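Local coordinates for protein MHC class I antigen (Ctenopharyngodon idella, PDB 5H5Z) that probably presents peptides at the cell surface for immune recognition, as a class I heavy chain paired with beta-2-microglobulin, at residues G11-G15 with S86-H90; F35-M40 with L65-H69; Y96-L100 with C160-K165; E219-G224 with R236-V242. All coordinates share one frame; numbering follows the deposited sequence.

How the contacts relate
Following the chain from its N terminus, contact 1 joins the end of strand 3-13 to the lead-in of strand 90-100 and closes a long loop. Nested inside it, contact 2 closes a shorter loop of 24 residues where the end of strand 30-36 meets helix 55-82; the two centres lie about 17 Å apart. Contact 3 opens after contact 1 has closed and ties strand 90-100 to helix 148-170 across 59 residues that include strands 106-114, 117-123 and 128-131 and helix 134-145. Contacts 1 to 3 all reach the eight-stranded sheet of the peptide-binding platform. Contact 4 closes a short hairpin in the immunoglobulin domain, its centre about 38 Å from that of contact 3.

Contact 1: residues G11-G15 with S86-H90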
loop_
_atom_site.group_PDB
_atom_site.type_symbol
_atom_site.label_atom_id
_atom_site.label_comp_id
_atom_site.label_asym_id
_atom_site.label_seq_id
_atom_site.Cartn_x
_atom_site.Cartn_y
_atom_site.Cartn_z
ATOM N N GLY A 11 -2.627 4.175 -16.082
ATOM C CA GLY A 11 -3.031 5.032 -17.174
ATOM C C GLY A 11 -4.513 5.355 -17.078
ATOM O O GLY A 11 -5.333 4.476 -16.852
ATOM N N VAL A 12 -4.837 6.631 -17.207
ATOM C CA VAL A 12 -6.218 7.082 -17.164
ATOM C C VAL A 12 -6.576 7.902 -18.396
ATOM O O VAL A 12 -5.856 8.810 -18.768
ATOM C CB VAL A 12 -6.477 7.936 -15.919
ATOM C CG1 VAL A 12 -7.941 8.326 -15.834
ATOM C CG2 VAL A 12 -6.042 7.186 -14.674
ATOM N N SER A 13 -7.714 7.602 -19.001
ATOM C CA SER A 13 -8.176 8.389 -20.127
ATOM C C SER A 13 -9.363 9.229 -19.688
ATOM O O SER A 13 -10.302 8.708 -19.108
ATOM C CB SER A 13 -8.583 7.478 -21.280
ATOM O OG SER A 13 -9.647 6.630 -20.890
ATOM N N ARG A 14 -9.288 10.528 -19.955
ATOM C CA ARG A 14 -10.388 11.469 -19.720
ATOM C C ARG A 14 -10.484 12.118 -18.337
ATOM O O ARG A 14 -11.372 12.935 -18.114
ATOM C CB ARG A 14 -11.727 10.810 -20.059
ATOM C CG ARG A 14 -11.887 10.446 -21.525
ATOM C CD ARG A 14 -13.345 10.509 -21.959
ATOM N NE ARG A 14 -13.486 10.735 -23.393
ATOM C CZ ARG A 14 -13.379 9.788 -24.318
ATOM N NH1 ARG A 14 -13.132 8.533 -23.970
ATOM N NH2 ARG A 14 -13.526 10.096 -25.597
ATOM N N GLY A 15 -9.582 11.773 -17.421
ATOM C CA GLY A 15 -9.552 12.369 -16.090
ATOM C C GLY A 15 -8.972 13.775 -15.983
ATOM O O GLY A 15 -8.236 14.203 -16.864
ATOM N N SER A 86 -16.712 4.673 -26.025
ATOM C CA SER A 86 -16.116 5.879 -26.605
ATOM C C SER A 86 -16.259 7.094 -25.689
ATOM O O SER A 86 -15.784 8.186 -26.012
ATOM C CB SER A 86 -16.724 6.168 -27.983
ATOM O OG SER A 86 -18.121 6.386 -27.892
ATOM N N LYS A 87 -16.912 6.893 -24.549
ATOM C CA LYS A 87 -17.141 7.956 -23.575
ATOM C C LYS A 87 -16.703 7.523 -22.179
ATOM O O LYS A 87 -16.510 6.335 -21.921
ATOM C CB LYS A 87 -18.621 8.360 -23.556
ATOM C CG LYS A 87 -19.069 9.164 -24.766
ATOM C CD LYS A 87 -20.519 9.602 -24.633
ATOM C CE LYS A 87 -20.944 10.453 -25.819
ATOM N NZ LYS A 87 -22.358 10.905 -25.698
ATOM N N GLY A 88 -16.535 8.499 -21.291
ATOM C CA GLY A 88 -16.278 8.231 -19.880
ATOM C C GLY A 88 -14.836 7.905 -19.544
ATOM O O GLY A 88 -14.016 7.649 -20.432
ATOM N N VAL A 89 -14.536 7.914 -18.247
ATOM C CA VAL A 89 -13.190 7.631 -17.752
ATOM C C VAL A 89 -12.897 6.128 -17.758
ATOM O O VAL A 89 -13.701 5.321 -17.296
ATOM C CB VAL A 89 -12.950 8.255 -16.347
ATOM C CG1 VAL A 89 -14.012 7.811 -15.346
ATOM C CG2 VAL A 89 -11.551 7.939 -15.832
ATOM N N HIS A 90 -11.744 5.757 -18.303
ATOM C CA HIS A 90 -11.303 4.369 -18.269
ATOM C C HIS A 90 -9.845 4.283 -17.836
ATOM O O HIS A 90 -9.108 5.269 -17.917
ATOM C CB HIS A 90 -11.552 3.684 -19.615
ATOM C CG HIS A 90 -13.000 3.626 -19.994
ATOM N ND1 HIS A 90 -13.868 2.688 -19.475
ATOM C CD2 HIS A 90 -13.739 4.407 -20.817
ATOM C CE1 HIS A 90 -15.076 2.888 -19.972
ATOM N NE2 HIS A 90 -15.025 3.924 -20.790
#
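Arg14 lies along the backbone of 86-88, its chain extended from CG to NE. Arg14 CD rests 3.3 Å from Gly88 O, which lies at the guanidinium edge, near its plane, while Ser86 O and Lys87 CA lie over one face. Arg14 NH2 is 3.0 Å from Ser86 O, at an angle too poor for a hydrogen bond. Gly88 O, buried by this contact, has no hydrogen-bonding partner. Val12 and Val89 cross obliquely, CG1 of Val12 meeting CG2 of Val89 at 3.6 Å; in each valine the touching methyl is the one anti to the backbone N. Between these contacts, Ser13 and His90 form an antiparallel hydrogen-bonded pair where strands 3-13 and 90-100 run side by side in the floor of the class I peptide-binding platform. Ser13 N donates to His90 O over 2.9 Å at a nearly straight 172°, and the return bond from His90 N to Ser13 O is weak. Ser13 OG, turned between its backbone N and carbonyl carbon (chi1 61°), adds a weak bond to the same His90 O. The imidazole is held at both nitrogens: His90 NE2 donates to Lys87 O at 3.0 Å, and ND1 is bonded to Asp115 OD2.

Contact 2: residues F35-M40 with L65-H69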
loop_
_atom_site.group_PDB
_atom_site.type_symbol
_atom_site.label_atom_id
_atom_site.label_comp_id
_atom_site.label_asym_id
_atom_site.label_seq_id
_atom_site.Cartn_x
_atom_site.Cartn_y
_atom_site.Cartn_z
ATOM N N PHE A 35 7.046 8.631 -11.274
ATOM C CA PHE A 35 6.966 9.318 -12.566
ATOM C C PHE A 35 5.513 9.634 -12.872
ATOM O O PHE A 35 4.629 8.818 -12.613
ATOM C CB PHE A 35 7.542 8.439 -13.686
ATOM C CG PHE A 35 7.419 9.031 -15.078
ATOM C CD1 PHE A 35 6.254 8.864 -15.829
ATOM C CD2 PHE A 35 8.477 9.730 -15.650
ATOM C CE1 PHE A 35 6.141 9.401 -17.112
ATOM C CE2 PHE A 35 8.377 10.260 -16.932
ATOM C CZ PHE A 35 7.209 10.100 -17.667
ATOM N N ASP A 36 5.268 10.817 -13.426
ATOM C CA ASP A 36 3.981 11.076 -14.061
ATOM C C ASP A 36 4.099 11.904 -15.336
ATOM O O ASP A 36 5.133 12.530 -15.590
ATOM C CB ASP A 36 2.916 11.609 -13.070
ATOM C CG ASP A 36 3.103 13.075 -12.699
ATOM O OD1 ASP A 36 3.429 13.904 -13.574
ATOM O OD2 ASP A 36 2.873 13.406 -11.516
ATOM N N SER A 37 3.036 11.885 -16.137
ATOM C CA SER A 37 3.039 12.531 -17.447
ATOM C C SER A 37 2.825 14.051 -17.398
ATOM O O SER A 37 2.897 14.726 -18.432
ATOM C CB SER A 37 2.019 11.863 -18.374
ATOM O OG SER A 37 0.740 11.822 -17.770
ATOM N N ASN A 38 2.563 14.584 -16.205
ATOM C CA ASN A 38 2.527 16.033 -16.006
ATOM C C ASN A 38 3.929 16.619 -15.856
ATOM O O ASN A 38 4.271 17.591 -16.523
ATOM C CB ASN A 38 1.661 16.406 -14.799
ATOM C CG ASN A 38 0.174 16.291 -15.085
ATOM O OD1 ASN A 38 -0.257 16.311 -16.237
ATOM N ND2 ASN A 38 -0.622 16.181 -14.026
ATOM N N SER A 39 4.737 16.027 -14.979
ATOM C CA SER A 39 6.118 16.476 -14.798
ATOM C C SER A 39 7.036 15.925 -15.887
ATOM O O SER A 39 8.050 16.541 -16.212
ATOM C CB SER A 39 6.643 16.091 -13.412
ATOM O OG SER A 39 6.918 14.702 -13.329
ATOM N N MET A 40 6.665 14.769 -16.444
ATOM C CA MET A 40 7.472 14.034 -17.433
ATOM C C MET A 40 8.880 13.717 -16.938
ATOM O O MET A 40 9.827 13.658 -17.728
ATOM C CB MET A 40 7.533 14.776 -18.781
ATOM C CG MET A 40 6.240 14.753 -19.575
ATOM S SD MET A 40 5.771 13.109 -20.159
ATOM C CE MET A 40 4.488 13.561 -21.324
ATOM N N LEU A 65 10.065 5.856 -19.313
ATOM C CA LEU A 65 8.687 6.126 -18.885
ATOM C C LEU A 65 7.923 7.117 -19.763
ATOM O O LEU A 65 6.694 7.054 -19.825
ATOM C CB LEU A 65 8.636 6.504 -17.405
ATOM C CG LEU A 65 9.118 5.352 -16.509
ATOM C CD1 LEU A 65 9.371 5.807 -15.076
ATOM C CD2 LEU A 65 8.168 4.157 -16.558
ATOM N N ILE A 66 8.639 8.014 -20.451
ATOM C CA ILE A 66 8.008 8.839 -21.489
ATOM C C ILE A 66 7.486 7.896 -22.577
ATOM O O ILE A 66 6.351 8.044 -23.046
ATOM C CB ILE A 66 8.967 9.899 -22.085
ATOM C CG1 ILE A 66 9.281 10.995 -21.060
ATOM C CG2 ILE A 66 8.359 10.539 -23.326
ATOM C CD1 ILE A 66 10.453 11.881 -21.451
ATOM N N GLY A 67 8.309 6.914 -22.943
ATOM C CA GLY A 67 7.913 5.852 -23.871
ATOM C C GLY A 67 6.715 5.052 -23.379
ATOM O O GLY A 67 5.790 4.780 -24.147
ATOM N N ALA A 68 6.733 4.678 -22.098
ATOM C CA ALA A 68 5.613 3.951 -21.480
ATOM C C ALA A 68 4.301 4.736 -21.536
ATOM O O ALA A 68 3.247 4.167 -21.829
ATOM C CB ALA A 68 5.945 3.570 -20.046
ATOM N N HIS A 69 4.375 6.037 -21.254
ATOM C CA HIS A 69 3.231 6.944 -21.371
ATOM C C HIS A 69 2.634 6.941 -22.781
ATOM O O HIS A 69 1.417 6.797 -22.946
ATOM C CB HIS A 69 3.637 8.359 -20.944
ATOM C CG HIS A 69 2.695 9.435 -21.392
ATOM N ND1 HIS A 69 1.349 9.425 -21.093
ATOM C CD2 HIS A 69 2.913 10.566 -22.103
ATOM C CE1 HIS A 69 0.778 10.500 -21.606
ATOM N NE2 HIS A 69 1.705 11.208 -22.225
#
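Leu65 CB sits over the centre of the Phe35 ring, 3.5 Å from the centroid and only 5° off the normal, the first of two CH-pi contacts between 35-40 and helical residues 65-69. With Phe35 CG anti to its backbone N, chi1 of 176° carries the ring toward the helix, and chi2 near -85° turns its face to Leu65. The second contact has the opposite sense: the turn after the strand supplies the carbon, Ser37 CB, and the helix supplies the ring of His69, with 3.7 Å from CB to the centroid.

Apolar contacts extend the first CH-pi contact. CB of Phe35 comes to 3.5 Å from CD1 of Leu65, and Phe35 CZ reaches CG1 of Ile66 at 4.1 Å. Met40 bends at chi2 and crosses both Ile66 and His69 at about a right angle. Met40 CE lies 3.5 Å from His69 CD2, and its sulfur approaches that ring obliquely.

Hydrogen bonds shape the 35-40 side without crossing the contact. Asp36 OD1 accepts from Ser39 N at 2.9 Å, an Asx motif in the turn that ends the strand, and Ser37 OG is bonded to Phe21 N.

The contact seats helix 55-82, one wall of the peptide groove, against the end of strand 30-36. Leu65 also packs on Ala23 of strand 21-27 and Tyr9 of strand 3-13, while Ala68 touches the bound peptide.

Contact 3: residues Y96-L100 with C160-K165; sequences YGCEL and CIEWLK
The disulfide between Cys98 and Cys160 joins strand 90-100 of the platform floor to helix 148-170 above it, the bond characteristic of the alpha-2 domain of class I molecules. Cys98 SG and Cys160 SG are 2.1 Å apart with a chi3 of -88°, close to the relaxed right angle. Cys160 SG stands anti to its backbone N (chi1 -171°), reaching down from the helix. Around the bridge, CD1 of Ile161 touches both Cys98 CB and Glu99 O, each at 3.8 Å. Leu164, one turn after Cys160, brings CD2 to 3.9 Å from CB of Leu100. The strand and helix segments cross at -62° with their axes 8.3 Å apart at closest approach; no hydrogen bond passes between them, and the disulfide and van der Waals packing join them. Further out, Leu5 of the adjacent strand 3-13 packs against Cys98, Cys160 and Leu164, and Thr106 of strand 106-114 touches Leu100 and Ile161. Tyr96, at the start of the strand segment, uses its OH to bond both Tyr9 and the peptide backbone. At the helix surface, the extended Lys165 runs across the side chain of Leu100, its CE 3.7 Å from Leu100 CD2.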
loop_
_atom_site.group_PDB
_atom_site.type_symbol
_atom_site.label_atom_id
_atom_site.label_comp_id
_atom_site.label_asym_id
_atom_site.label_seq_id
_atom_site.Cartn_x
_atom_site.Cartn_y
_atom_site.Cartn_z
ATOM N N TYR A 96 4.424 -5.338 -12.818
ATOM C CA TYR A 96 5.384 -6.383 -13.084
ATOM C C TYR A 96 6.480 -6.294 -12.054
ATOM O O TYR A 96 6.662 -5.252 -11.421
ATOM C CB TYR A 96 5.957 -6.278 -14.507
ATOM C CG TYR A 96 6.736 -5.020 -14.810
ATOM C CD1 TYR A 96 8.123 -4.962 -14.600
ATOM C CD2 TYR A 96 6.102 -3.896 -15.351
ATOM C CE1 TYR A 96 8.844 -3.813 -14.894
ATOM C CE2 TYR A 96 6.818 -2.742 -15.648
ATOM C CZ TYR A 96 8.185 -2.710 -15.417
ATOM O OH TYR A 96 8.894 -1.573 -15.713
ATOM N N GLY A 97 7.217 -7.381 -11.890
ATOM C CA GLY A 97 8.310 -7.361 -10.946
ATOM C C GLY A 97 8.922 -8.712 -10.730
ATOM O O GLY A 97 8.456 -9.709 -11.278
ATOM N N CYS A 98 9.968 -8.733 -9.908
ATOM C CA CYS A 98 10.733 -9.937 -9.658
ATOM C C CYS A 98 11.015 -10.060 -8.173
ATOM O O CYS A 98 11.014 -9.064 -7.440
ATOM C CB CYS A 98 12.051 -9.911 -10.449
ATOM S SG CYS A 98 13.109 -8.465 -10.142
ATOM N N GLU A 99 11.231 -11.264 -7.731
ATOM C CA GLU A 99 11.618 -11.538 -6.352
ATOM C C GLU A 99 12.863 -12.389 -6.310
ATOM O O GLU A 99 12.937 -13.323 -6.982
ATOM C CB GLU A 99 10.552 -12.349 -5.661
ATOM C CG GLU A 99 9.203 -11.684 -5.673
ATOM C CD GLU A 99 8.172 -12.374 -4.778
ATOM O OE1 GLU A 99 7.807 -11.742 -3.786
ATOM O OE2 GLU A 99 7.710 -13.492 -5.077
ATOM N N LEU A 100 13.753 -12.062 -5.411
ATOM C CA LEU A 100 14.873 -12.896 -5.135
ATOM C C LEU A 100 14.794 -13.498 -3.740
ATOM O O LEU A 100 14.788 -12.789 -2.814
ATOM C CB LEU A 100 16.148 -12.053 -5.273
ATOM C CG LEU A 100 17.480 -12.702 -4.958
ATOM C CD1 LEU A 100 17.780 -13.800 -5.923
ATOM C CD2 LEU A 100 18.521 -11.626 -5.011
ATOM N N CYS A 160 15.836 -7.330 -14.241
ATOM C CA CYS A 160 15.115 -7.031 -12.997
ATOM C C CYS A 160 15.899 -7.484 -11.754
ATOM O O CYS A 160 16.065 -6.716 -10.795
ATOM C CB CYS A 160 13.722 -7.678 -13.028
ATOM S SG CYS A 160 12.611 -7.189 -11.688
ATOM N N ILE A 161 16.372 -8.729 -11.779
ATOM C CA ILE A 161 17.128 -9.315 -10.662
ATOM C C ILE A 161 18.486 -8.628 -10.484
ATOM O O ILE A 161 18.921 -8.365 -9.358
ATOM C CB ILE A 161 17.272 -10.851 -10.839
ATOM C CG1 ILE A 161 15.911 -11.554 -10.662
ATOM C CG2 ILE A 161 18.329 -11.441 -9.912
ATOM C CD1 ILE A 161 15.307 -11.455 -9.263
ATOM N N GLU A 162 19.146 -8.312 -11.593
ATOM C CA GLU A 162 20.440 -7.621 -11.530
ATOM C C GLU A 162 20.313 -6.282 -10.797
ATOM O O GLU A 162 21.132 -5.948 -9.920
ATOM C CB GLU A 162 21.010 -7.434 -12.940
ATOM C CG GLU A 162 21.441 -8.737 -13.602
ATOM C CD GLU A 162 21.575 -8.624 -15.109
ATOM O OE1 GLU A 162 21.765 -7.499 -15.624
ATOM O OE2 GLU A 162 21.494 -9.672 -15.787
ATOM N N TRP A 163 19.263 -5.536 -11.136
ATOM C CA TRP A 163 19.001 -4.246 -10.510
ATOM C C TRP A 163 18.495 -4.388 -9.078
ATOM O O TRP A 163 18.893 -3.615 -8.206
ATOM C CB TRP A 163 18.051 -3.403 -11.366
ATOM C CG TRP A 163 18.778 -2.721 -12.484
ATOM C CD1 TRP A 163 18.838 -3.116 -13.784
ATOM C CD2 TRP A 163 19.569 -1.536 -12.383
ATOM N NE1 TRP A 163 19.623 -2.246 -14.511
ATOM C CE2 TRP A 163 20.083 -1.264 -13.672
ATOM C CE3 TRP A 163 19.892 -0.670 -11.327
ATOM C CZ2 TRP A 163 20.901 -0.160 -13.937
ATOM C CZ3 TRP A 163 20.712 0.428 -11.592
ATOM C CH2 TRP A 163 21.202 0.672 -12.888
ATOM N N LEU A 164 17.627 -5.370 -8.833
ATOM C CA LEU A 164 17.185 -5.643 -7.470
ATOM C C LEU A 164 18.391 -5.860 -6.550
ATOM O O LEU A 164 18.482 -5.258 -5.479
ATOM C CB LEU A 164 16.235 -6.844 -7.425
ATOM C CG LEU A 164 15.815 -7.324 -6.030
ATOM C CD1 LEU A 164 15.166 -6.218 -5.199
ATOM C CD2 LEU A 164 14.888 -8.520 -6.145
ATOM N N LYS A 165 19.330 -6.697 -6.983
ATOM C CA LYS A 165 20.556 -6.930 -6.208
ATOM C C LYS A 165 21.315 -5.629 -5.885
ATOM O O LYS A 165 21.794 -5.443 -4.754
ATOM C CB LYS A 165 21.461 -7.953 -6.907
ATOM C CG LYS A 165 20.908 -9.374 -6.871
ATOM C CD LYS A 165 21.755 -10.343 -7.681
ATOM C CE LYS A 165 21.192 -11.753 -7.577
ATOM N NZ LYS A 165 21.715 -12.647 -8.644
#

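Contact 4: residues E219-G224 with R236-V242; sequences EDVDLG and RMSTLNV
Strands 221-228 and 234-240 form a beta hairpin in the C1-set immunoglobulin domain, and here they pair antiparallel. Asp222 and Thr239 make the hydrogen-bonded pair: Asp222 N donates to Thr239 O at 2.8 Å, and Thr239 N returns a bond to Asp222 O at 2.9 Å. Beyond the strand, Asn241 N donates to Asp220 O at 2.8 Å. Gly224 N donates to Met237 O, and Gly224 O in turn accepts from Arg236 NE over 2.8 Å. A water donates to Leu223 O and accepts from Arg236 NH2; this water and Gly224 O both lie at the edge of the guanidinium, in its plane. The Leu223 side chain lies crosswise to that of Arg236, with Leu223 CD2 3.6 Å from Arg236 NH2. On the face bearing Val221, Ser238 and Leu240, CG1 of Val221 packs 3.4 Å from Ser238 OG, and CG2 of Val221 meets CD1 of Leu240 at 3.9 Å. This face turns to the second sheet, where Ser238 OG bonds Trp210 NE1 of strand 207-212 and Leu240 packs on Phe252. Strand 234-240 is paired on its other side with strand 194-201, leaving 221-228 outermost in this sheet within the chain.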
loop_
_atom_site.group_PDB
_atom_site.type_symbol
_atom_site.label_atom_id
_atom_site.label_comp_id
_atom_site.label_asym_id
_atom_site.label_seq_id
_atom_site.Cartn_x
_atom_site.Cartn_y
_atom_site.Cartn_z
ATOM N N GLU A 219 -11.480 -16.441 22.979
ATOM C CA GLU A 219 -12.877 -15.998 23.018
ATOM C C GLU A 219 -12.975 -14.494 23.278
ATOM O O GLU A 219 -12.210 -13.947 24.078
ATOM C CB GLU A 219 -13.660 -16.778 24.082
ATOM C CG GLU A 219 -13.605 -18.293 23.906
ATOM C CD GLU A 219 -14.295 -19.052 25.026
ATOM O OE1 GLU A 219 -14.410 -18.514 26.152
ATOM O OE2 GLU A 219 -14.720 -20.200 24.779
ATOM N N ASP A 220 -13.915 -13.839 22.594
ATOM C CA ASP A 220 -14.163 -12.390 22.716
ATOM C C ASP A 220 -12.990 -11.530 22.231
ATOM O O ASP A 220 -12.775 -10.412 22.717
ATOM C CB ASP A 220 -14.558 -12.012 24.150
ATOM C CG ASP A 220 -15.826 -12.704 24.608
ATOM O OD1 ASP A 220 -16.857 -12.576 23.917
ATOM O OD2 ASP A 220 -15.793 -13.369 25.665
ATOM N N VAL A 221 -12.246 -12.067 21.266
ATOM C CA VAL A 221 -11.085 -11.397 20.690
ATOM C C VAL A 221 -11.412 -10.904 19.284
ATOM O O VAL A 221 -11.998 -11.634 18.479
ATOM C CB VAL A 221 -9.854 -12.338 20.661
ATOM C CG1 VAL A 221 -8.690 -11.711 19.900
ATOM C CG2 VAL A 221 -9.434 -12.711 22.079
ATOM N N ASP A 222 -11.044 -9.656 19.007
ATOM C CA ASP A 222 -11.197 -9.066 17.678
ATOM C C ASP A 222 -9.848 -8.540 17.184
ATOM O O ASP A 222 -9.405 -7.467 17.593
ATOM C CB ASP A 222 -12.247 -7.947 17.717
ATOM C CG ASP A 222 -12.443 -7.265 16.370
ATOM O OD1 ASP A 222 -12.137 -7.874 15.321
ATOM O OD2 ASP A 222 -12.916 -6.108 16.365
ATOM N N LEU A 223 -9.203 -9.303 16.304
ATOM C CA LEU A 223 -7.909 -8.920 15.744
ATOM C C LEU A 223 -8.074 -7.956 14.566
ATOM O O LEU A 223 -8.723 -8.282 13.567
ATOM C CB LEU A 223 -7.120 -10.163 15.313
ATOM C CG LEU A 223 -5.732 -9.981 14.690
ATOM C CD1 LEU A 223 -4.763 -9.335 15.670
ATOM C CD2 LEU A 223 -5.194 -11.320 14.213
ATOM N N GLY A 224 -7.483 -6.772 14.702
ATOM C CA GLY A 224 -7.528 -5.753 13.660
ATOM C C GLY A 224 -6.636 -6.089 12.478
ATOM O O GLY A 224 -5.815 -7.009 12.541
ATOM N N ARG A 236 -0.750 -2.643 14.252
ATOM C CA ARG A 236 -1.855 -3.596 14.331
ATOM C C ARG A 236 -2.370 -3.611 15.761
ATOM O O ARG A 236 -1.616 -3.360 16.707
ATOM C CB ARG A 236 -1.400 -5.002 13.922
ATOM C CG ARG A 236 -2.536 -5.927 13.524
ATOM C CD ARG A 236 -2.039 -7.201 12.859
ATOM N NE ARG A 236 -3.164 -7.989 12.358
ATOM C CZ ARG A 236 -3.058 -9.036 11.545
ATOM N NH1 ARG A 236 -1.867 -9.441 11.120
ATOM N NH2 ARG A 236 -4.151 -9.677 11.151
ATOM N N MET A 237 -3.653 -3.903 15.922
ATOM C CA MET A 237 -4.221 -4.017 17.256
ATOM C C MET A 237 -5.175 -5.193 17.387
ATOM O O MET A 237 -5.701 -5.701 16.395
ATOM C CB MET A 237 -4.906 -2.710 17.672
ATOM C CG MET A 237 -6.232 -2.438 16.977
ATOM S SD MET A 237 -6.724 -0.734 17.246
ATOM C CE MET A 237 -8.507 -0.893 17.171
ATOM N N SER A 238 -5.379 -5.625 18.625
ATOM C CA SER A 238 -6.401 -6.612 18.942
ATOM C C SER A 238 -7.217 -6.106 20.114
ATOM O O SER A 238 -6.687 -5.455 21.010
ATOM C CB SER A 238 -5.772 -7.958 19.293
ATOM O OG SER A 238 -6.778 -8.918 19.570
ATOM N N THR A 239 -8.507 -6.415 20.105
ATOM C CA THR A 239 -9.422 -5.928 21.127
ATOM C C THR A 239 -10.057 -7.105 21.854
ATOM O O THR A 239 -10.578 -8.022 21.217
ATOM C CB THR A 239 -10.517 -5.035 20.504
ATOM O OG1 THR A 239 -9.905 -3.948 19.797
ATOM C CG2 THR A 239 -11.438 -4.469 21.571
ATOM N N LEU A 240 -9.995 -7.073 23.185
ATOM C CA LEU A 240 -10.628 -8.082 24.028
ATOM C C LEU A 240 -11.883 -7.503 24.654
ATOM O O LEU A 240 -11.826 -6.478 25.336
ATOM C CB LEU A 240 -9.675 -8.548 25.136
ATOM C CG LEU A 240 -10.211 -9.612 26.103
ATOM C CD1 LEU A 240 -10.305 -10.972 25.426
ATOM C CD2 LEU A 240 -9.352 -9.699 27.358
ATOM N N ASN A 241 -13.013 -8.163 24.420
ATOM C CA ASN A 241 -14.268 -7.733 25.016
ATOM C C ASN A 241 -14.832 -8.735 26.014
ATOM O O ASN A 241 -15.808 -9.430 25.739
ATOM C CB ASN A 241 -15.311 -7.371 23.952
ATOM C CG ASN A 241 -16.473 -6.579 24.528
ATOM O OD1 ASN A 241 -16.370 -6.005 25.616
ATOM N ND2 ASN A 241 -17.584 -6.542 23.803
ATOM N N VAL A 242 -14.184 -8.815 27.171
ATOM C CA VAL A 242 -14.764 -9.493 28.320
ATOM C C VAL A 242 -15.199 -8.376 29.259
ATOM O O VAL A 242 -14.839 -7.217 29.051
ATOM C CB VAL A 242 -13.781 -10.481 28.993
ATOM C CG1 VAL A 242 -13.309 -11.526 27.989
ATOM C CG2 VAL A 242 -12.589 -9.757 29.614
HETATM O O HOH W 1 -9.172 -4.691 17.331
HETATM O O HOH W 2 -7.106 -9.557 11.301
#